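Local structure of tRNA delta(2)-isopentenylpyrophosphate transferase (Bacillus halodurans, 3EXA) at residues V6-P11 against V193-T198; M22-L27 against L94-G99; D122-L127 against R161-L166. The protein probably catalyses the transfer of a dimethylallyl group from dimethylallyl diphosphate to the adenine at position 37 of tRNAs that read codons beginning with uridine. All coordinates share one frame; numbering follows the deposited sequence.

Contact 1 of 3, residues V6-P11 against V193-T198; sequences VAIVGP and VMIGLT
Ile8 and Ile195 lie side by side on one face of a parallel strand pair, pointing the same way, with Ile8 CG1 3.7 Å from Ile195 CD1. Ile195 reaches across because its CG1 sits between its own backbone N and carbonyl carbon (chi1 58°), a rotation that turns the ethyl branch toward strand 4-9. Leu197 CD1 extends this patch to Ile8 CG2. On the other face, Val9 and the selenomethionine Met194 cross at about a right angle: the chain of Met194, bent at its end, brings CE to 3.7 Å from Val9 CG1, while its CG lies as far from Ala7 CB. Val9 CG2 comes down on the backbone, 3.4 Å from Ile195 O and next to side-chain-less Gly196. Four backbone hydrogen bonds join the strands, three of them nearly straight and the last, Leu197 N to Val9 O, more bent (158°). Beyond the strand, Gly10 and Pro11 open the predicted ATP-binding P-loop, and Pro11 CD rests 3.4 Å from Leu197 O. Strand 4-9 is flanked on its far edge by strand 94-98; helices 16-25 and 294-317 cover the isoleucine face, and Phe278 of helix 256-279 meets Met194.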
# COMPACT_ATOMS: atom_id res chain seq x y z
N VAL A 6 -0.41 -18.56 29.10
CA VAL A 6 -0.96 -17.88 30.27
C VAL A 6 -0.61 -16.40 30.18
O VAL A 6 0.54 -16.05 29.93
CB VAL A 6 -0.37 -18.43 31.60
CG1 VAL A 6 -0.94 -17.64 32.77
CG2 VAL A 6 -0.69 -19.92 31.76
N ALA A 7 -1.61 -15.53 30.35
CA ALA A 7 -1.35 -14.09 30.31
C ALA A 7 -1.70 -13.46 31.65
O ALA A 7 -2.75 -13.74 32.22
CB ALA A 7 -2.15 -13.43 29.20
N ILE A 8 -0.79 -12.63 32.16
CA ILE A 8 -1.00 -11.93 33.42
C ILE A 8 -0.95 -10.46 33.07
O ILE A 8 0.10 -9.92 32.72
CB ILE A 8 0.11 -12.25 34.44
CG1 ILE A 8 0.17 -13.76 34.68
CG2 ILE A 8 -0.16 -11.52 35.75
CD1 ILE A 8 1.30 -14.18 35.58
N VAL A 9 -2.10 -9.80 33.16
CA VAL A 9 -2.22 -8.40 32.82
C VAL A 9 -2.68 -7.61 34.04
O VAL A 9 -3.14 -8.19 35.02
CB VAL A 9 -3.26 -8.23 31.74
CG1 VAL A 9 -2.93 -9.15 30.56
CG2 VAL A 9 -4.63 -8.58 32.31
N GLY A 10 -2.58 -6.29 33.96
CA GLY A 10 -2.98 -5.43 35.06
C GLY A 10 -2.12 -4.17 35.06
O GLY A 10 -1.09 -4.14 34.39
N PRO A 11 -2.52 -3.12 35.78
CA PRO A 11 -1.77 -1.86 35.85
C PRO A 11 -0.42 -2.03 36.53
O PRO A 11 -0.01 -3.14 36.84
CB PRO A 11 -2.71 -0.95 36.64
CG PRO A 11 -3.39 -1.91 37.56
CD PRO A 11 -3.73 -3.05 36.62
N VAL A 193 -5.41 -18.60 29.01
CA VAL A 193 -5.95 -18.32 30.33
C VAL A 193 -5.37 -16.94 30.65
O VAL A 193 -4.15 -16.76 30.75
CB VAL A 193 -5.49 -19.36 31.38
CG1 VAL A 193 -5.98 -18.95 32.76
CG2 VAL A 193 -6.04 -20.73 31.03
N MSE A 194 -6.26 -15.97 30.78
CA MSE A 194 -5.87 -14.60 31.06
C MSE A 194 -6.37 -14.19 32.43
O MSE A 194 -7.56 -14.26 32.71
CB MSE A 194 -6.46 -13.69 29.99
CG MSE A 194 -5.65 -12.45 29.71
SE MSE A 194 -6.23 -11.54 28.10
CE MSE A 194 -6.10 -9.73 28.76
N ILE A 195 -5.46 -13.75 33.30
CA ILE A 195 -5.85 -13.32 34.64
C ILE A 195 -5.46 -11.86 34.80
O ILE A 195 -4.49 -11.40 34.21
CB ILE A 195 -5.12 -14.12 35.74
CG1 ILE A 195 -3.61 -13.98 35.56
CG2 ILE A 195 -5.53 -15.60 35.69
CD1 ILE A 195 -2.81 -14.59 36.67
N GLY A 196 -6.22 -11.12 35.60
CA GLY A 196 -5.90 -9.72 35.80
C GLY A 196 -5.73 -9.42 37.28
O GLY A 196 -6.49 -9.93 38.11
N LEU A 197 -4.73 -8.60 37.60
CA LEU A 197 -4.46 -8.20 38.98
C LEU A 197 -4.90 -6.74 39.16
O LEU A 197 -4.48 -5.87 38.41
CB LEU A 197 -2.96 -8.34 39.28
CG LEU A 197 -2.39 -9.73 38.94
CD1 LEU A 197 -0.95 -9.82 39.44
CD2 LEU A 197 -3.25 -10.81 39.58
N THR A 198 -5.76 -6.51 40.15
CA THR A 198 -6.28 -5.18 40.45
C THR A 198 -5.98 -4.87 41.88
O THR A 198 -5.37 -5.67 42.59
CB THR A 198 -7.82 -5.09 40.39
OG1 THR A 198 -8.33 -6.12 39.55
CG2 THR A 198 -8.25 -3.73 39.87

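Contact 2 of 3, residues M22-L27 against L94-G99; sequences MLAKRL and LPFLVG
Phe96 projects from strand 94-98 against helix 16-25 and the turn after it, and three residues gather round its ring. The aromatic contacts come from different directions. Ala24 lays its CB over one face, 4.1 Å from Phe96 CE2, and Leu27 brings CD2 to the edge, close to the ring plane and 3.8 Å from Phe96 CZ. Leu23 approaches obliquely, through CB and not its branched tip, with 4.0 Å between Leu23 CB and Phe96 CE1. The ring reaches the helix because its CG stands opposite the carbonyl carbon, next to the backbone N (chi1 -87°). Purely aliphatic packing is the second kind: Leu27 and Leu94 run alongside each other in the same direction, their CD2 atoms 3.8 Å apart, and the same Leu27 CD2 methyl touches both Leu94 and Phe96. Leu27 O rests 3.8 Å from Leu94 CB, a van der Waals contact.

The strand finds its backbone partners in the sheet, where the backbone of Phe96 is hydrogen-bonded to Glu30 and Ile32 of strand 29-33, while Ile298 of helix 294-317 packs on Leu23. The chemistry joining the helix that follows the P-loop to the sheet is therefore apolar here: between these segments the joint rests on apolar packing, probably helped by exclusion of water from the buried Phe96 ring.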
# COMPACT_ATOMS: atom_id res chain seq x y z
N MSE A 22 6.30 -16.70 40.72
CA MSE A 22 5.88 -17.76 41.64
C MSE A 22 4.96 -18.74 40.92
O MSE A 22 4.96 -19.93 41.22
CB MSE A 22 5.15 -17.17 42.86
CG MSE A 22 6.05 -16.39 43.85
SE MSE A 22 7.53 -17.38 44.70
CE MSE A 22 9.06 -16.38 44.01
N LEU A 23 4.17 -18.23 39.98
CA LEU A 23 3.29 -19.07 39.22
C LEU A 23 4.09 -19.90 38.24
O LEU A 23 3.79 -21.07 38.00
CB LEU A 23 2.28 -18.22 38.46
CG LEU A 23 1.10 -17.72 39.29
CD1 LEU A 23 0.21 -16.86 38.43
CD2 LEU A 23 0.32 -18.91 39.84
N ALA A 24 5.13 -19.30 37.67
CA ALA A 24 5.96 -19.99 36.69
C ALA A 24 6.86 -21.05 37.32
O ALA A 24 7.33 -21.97 36.63
CB ALA A 24 6.81 -18.98 35.92
N LYS A 25 7.09 -20.93 38.62
CA LYS A 25 7.93 -21.89 39.33
C LYS A 25 7.22 -23.23 39.48
O LYS A 25 7.75 -24.28 39.10
CB LYS A 25 8.29 -21.35 40.71
CG LYS A 25 9.33 -20.25 40.69
CD LYS A 25 9.51 -19.67 42.08
CE LYS A 25 10.64 -18.66 42.12
NZ LYS A 25 11.96 -19.32 41.89
N ARG A 26 6.01 -23.21 40.02
CA ARG A 26 5.27 -24.44 40.21
C ARG A 26 4.52 -24.87 38.95
O ARG A 26 3.77 -25.85 38.97
CB ARG A 26 4.31 -24.29 41.38
CG ARG A 26 3.44 -23.06 41.29
CD ARG A 26 3.27 -22.39 42.65
NE ARG A 26 2.28 -23.01 43.52
CZ ARG A 26 1.82 -22.44 44.63
NH1 ARG A 26 0.91 -23.05 45.39
NH2 ARG A 26 2.26 -21.24 44.98
N LEU A 27 4.72 -24.15 37.85
CA LEU A 27 4.05 -24.48 36.61
C LEU A 27 5.08 -24.66 35.50
O LEU A 27 4.74 -24.67 34.32
CB LEU A 27 3.08 -23.36 36.24
CG LEU A 27 1.59 -23.72 36.06
CD1 LEU A 27 1.09 -24.52 37.23
CD2 LEU A 27 0.78 -22.44 35.92
N LEU A 94 5.79 -23.93 30.02
CA LEU A 94 4.58 -23.15 29.80
C LEU A 94 4.90 -21.67 29.63
O LEU A 94 5.44 -21.03 30.54
CB LEU A 94 3.62 -23.34 30.97
CG LEU A 94 2.36 -22.48 30.96
CD1 LEU A 94 1.54 -22.79 29.71
CD2 LEU A 94 1.56 -22.76 32.20
N PRO A 95 4.58 -21.09 28.46
CA PRO A 95 4.85 -19.68 28.19
C PRO A 95 3.92 -18.71 28.92
O PRO A 95 2.70 -18.88 28.92
CB PRO A 95 4.70 -19.59 26.68
CG PRO A 95 3.59 -20.55 26.42
CD PRO A 95 3.99 -21.74 27.27
N PHE A 96 4.53 -17.71 29.53
CA PHE A 96 3.84 -16.67 30.30
C PHE A 96 4.03 -15.28 29.67
O PHE A 96 5.16 -14.81 29.51
CB PHE A 96 4.40 -16.65 31.74
CG PHE A 96 3.73 -17.62 32.69
CD1 PHE A 96 2.71 -17.19 33.53
CD2 PHE A 96 4.14 -18.95 32.77
CE1 PHE A 96 2.09 -18.06 34.43
CE2 PHE A 96 3.53 -19.83 33.67
CZ PHE A 96 2.50 -19.38 34.50
N LEU A 97 2.93 -14.63 29.31
CA LEU A 97 2.97 -13.29 28.75
C LEU A 97 2.58 -12.38 29.91
O LEU A 97 1.41 -12.36 30.33
CB LEU A 97 1.98 -13.13 27.59
CG LEU A 97 1.98 -11.80 26.82
CD1 LEU A 97 3.33 -11.56 26.19
CD2 LEU A 97 0.91 -11.84 25.76
N VAL A 98 3.57 -11.65 30.42
CA VAL A 98 3.39 -10.77 31.58
C VAL A 98 3.53 -9.27 31.34
O VAL A 98 4.43 -8.83 30.62
CB VAL A 98 4.39 -11.16 32.72
CG1 VAL A 98 4.16 -10.27 33.95
CG2 VAL A 98 4.20 -12.60 33.09
N GLY A 99 2.64 -8.51 31.97
CA GLY A 99 2.63 -7.07 31.86
C GLY A 99 2.37 -6.59 30.46
O GLY A 99 1.81 -7.33 29.65

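Contact 3 of 3, residues D122-L127 against R161-L166; sequences DYRHEL and RVIRAL
Tyr123 and Leu127, both of which touch helix 159-171, are tied one turn apart by the backbone bond from Leu127 N to Tyr123 O, 2.9 Å long. That spacing sets their side chains next to each other: Leu127 CG lies 4.0 Å above one face of the Tyr123 ring, displaced toward its rim. The ring, with CG anti to the backbone N (chi1 -178°), swings across to the opposing helix and meets Leu166 at about a right angle. The carbonyl carbon of Leu166 sits at the ring edge in its plane, and Tyr123 CE1 comes within 3.5 Å of Leu166 O.

Leu127 fills the middle of the interface. Its CD1 methyl touches both Leu166 CB, 3.7 Å away, and Ile163 CG2 at 3.9 Å, while CD2 meets Leu166 CD1 at 3.8 Å. Toward helix 159-171 Arg124 offers the aliphatic root of its chain, CG being 4.1 Å from Ile163 CG2. The helix segments run at 139° to each other, closer to antiparallel than perpendicular, with axes 10.2 Å apart. Leu139 of helix 136-144 packs on both Ile163 and Leu166, making a small three-helix core.

Beyond its CG, Arg124 bends away, and its NH2 donates to Gly115 O of the second subunit in the crystal assembly; its ion pair with Glu167 is long and weak. Arg164 points away from helix 121-133, and Arg164 NH1 is likewise hydrogen-bonded to Thr172 O of that subunit. Residues 160-164 probably interact with substrate tRNA, as inferred from relatives. Hydrocarbon packing thus joins the two helices, while the guanidinium groups of Arg124 and Arg164 bond to the second subunit.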
# COMPACT_ATOMS: atom_id res chain seq x y z
N ASP A 122 -4.15 -4.11 -10.16
CA ASP A 122 -5.14 -4.54 -11.14
C ASP A 122 -6.32 -3.57 -11.26
O ASP A 122 -6.77 -3.27 -12.37
CB ASP A 122 -5.66 -5.94 -10.81
CG ASP A 122 -4.56 -6.98 -10.81
OD1 ASP A 122 -3.61 -6.86 -11.62
OD2 ASP A 122 -4.65 -7.93 -10.01
N TYR A 123 -6.81 -3.09 -10.12
CA TYR A 123 -7.94 -2.15 -10.14
C TYR A 123 -7.54 -0.86 -10.83
O TYR A 123 -8.35 -0.25 -11.54
CB TYR A 123 -8.40 -1.85 -8.71
CG TYR A 123 -9.60 -0.93 -8.64
CD1 TYR A 123 -9.48 0.36 -8.13
CD2 TYR A 123 -10.85 -1.36 -9.07
CE1 TYR A 123 -10.59 1.20 -8.05
CE2 TYR A 123 -11.97 -0.53 -8.99
CZ TYR A 123 -11.83 0.75 -8.48
OH TYR A 123 -12.94 1.56 -8.39
N ARG A 124 -6.30 -0.44 -10.63
CA ARG A 124 -5.83 0.78 -11.26
C ARG A 124 -5.82 0.52 -12.76
O ARG A 124 -6.22 1.38 -13.55
CB ARG A 124 -4.43 1.13 -10.77
CG ARG A 124 -4.03 2.57 -11.04
CD ARG A 124 -2.75 2.65 -11.84
NE ARG A 124 -1.81 3.61 -11.26
CZ ARG A 124 -1.14 3.42 -10.13
NH1 ARG A 124 -1.29 2.29 -9.44
NH2 ARG A 124 -0.31 4.34 -9.68
N HIS A 125 -5.36 -0.67 -13.15
CA HIS A 125 -5.33 -1.05 -14.55
C HIS A 125 -6.76 -1.02 -15.10
O HIS A 125 -7.00 -0.59 -16.22
CB HIS A 125 -4.75 -2.47 -14.70
CG HIS A 125 -4.65 -2.95 -16.11
ND1 HIS A 125 -4.69 -4.28 -16.45
CD2 HIS A 125 -4.48 -2.27 -17.28
CE1 HIS A 125 -4.55 -4.41 -17.76
NE2 HIS A 125 -4.42 -3.21 -18.28
N GLU A 126 -7.71 -1.47 -14.28
CA GLU A 126 -9.12 -1.50 -14.66
C GLU A 126 -9.65 -0.10 -14.94
O GLU A 126 -10.38 0.11 -15.90
CB GLU A 126 -9.94 -2.15 -13.54
CG GLU A 126 -11.44 -2.18 -13.76
CD GLU A 126 -12.16 -2.81 -12.59
OE1 GLU A 126 -11.80 -3.95 -12.21
OE2 GLU A 126 -13.10 -2.17 -12.05
N LEU A 127 -9.29 0.85 -14.09
CA LEU A 127 -9.75 2.22 -14.26
C LEU A 127 -9.14 2.87 -15.50
O LEU A 127 -9.83 3.59 -16.23
CB LEU A 127 -9.41 3.07 -13.04
CG LEU A 127 -10.09 2.64 -11.75
CD1 LEU A 127 -9.61 3.51 -10.60
CD2 LEU A 127 -11.60 2.73 -11.91
N ARG A 161 -6.33 12.45 -11.25
CA ARG A 161 -6.78 12.71 -9.89
C ARG A 161 -8.09 11.96 -9.59
O ARG A 161 -8.40 11.67 -8.44
CB ARG A 161 -6.97 14.22 -9.69
CG ARG A 161 -7.29 14.64 -8.27
CD ARG A 161 -7.28 16.16 -8.16
NE ARG A 161 -7.76 16.63 -6.86
CZ ARG A 161 -7.77 17.91 -6.49
NH1 ARG A 161 -7.33 18.85 -7.31
NH2 ARG A 161 -8.23 18.25 -5.29
N VAL A 162 -8.85 11.64 -10.64
CA VAL A 162 -10.09 10.90 -10.46
C VAL A 162 -9.75 9.44 -10.22
O VAL A 162 -10.38 8.77 -9.41
CB VAL A 162 -10.99 11.04 -11.70
CG1 VAL A 162 -12.18 10.08 -11.61
CG2 VAL A 162 -11.49 12.47 -11.81
N ILE A 163 -8.75 8.92 -10.92
CA ILE A 163 -8.36 7.54 -10.71
C ILE A 163 -7.86 7.37 -9.27
O ILE A 163 -8.13 6.37 -8.62
CB ILE A 163 -7.25 7.11 -11.68
CG1 ILE A 163 -7.86 6.89 -13.07
CG2 ILE A 163 -6.56 5.84 -11.17
CD1 ILE A 163 -6.87 6.52 -14.13
N ARG A 164 -7.12 8.37 -8.80
CA ARG A 164 -6.58 8.34 -7.44
C ARG A 164 -7.71 8.25 -6.42
O ARG A 164 -7.64 7.47 -5.47
CB ARG A 164 -5.75 9.60 -7.21
CG ARG A 164 -5.45 9.92 -5.76
CD ARG A 164 -4.50 8.91 -5.13
NE ARG A 164 -3.31 9.56 -4.59
CZ ARG A 164 -3.32 10.54 -3.69
NH1 ARG A 164 -4.47 11.01 -3.23
NH2 ARG A 164 -2.18 11.07 -3.27
N ALA A 165 -8.76 9.04 -6.62
CA ALA A 165 -9.90 9.05 -5.71
C ALA A 165 -10.60 7.69 -5.65
O ALA A 165 -10.98 7.23 -4.58
CB ALA A 165 -10.90 10.12 -6.14
N LEU A 166 -10.76 7.06 -6.81
CA LEU A 166 -11.43 5.77 -6.85
C LEU A 166 -10.58 4.67 -6.21
O LEU A 166 -11.12 3.70 -5.67
CB LEU A 166 -11.78 5.40 -8.30
CG LEU A 166 -12.71 6.36 -9.07
CD1 LEU A 166 -12.65 6.08 -10.57
CD2 LEU A 166 -14.13 6.22 -8.56

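Contacts 1 and 2 reach the same sheet, their centres 11 Å apart, and meet directly: Val6 O lies 2.8 Å from Leu97 N, a probable hydrogen bond, and Val6 CG1 packs 3.5 Å from Phe96 CE1. Strand 4-9 lies between strand 191-198 and strand 94-98. From its end the predicted ATP-binding loop leads into helix 16-25, the helical side of contact 2; the side chain of Ile8 is about 4 Å from that of Lys16, a residue of that loop that probably binds ATP and substrate. Contact 3 stands apart in a separate helical portion, its centre about 47 Å from that of contact 1 and 52 Å from that of contact 2.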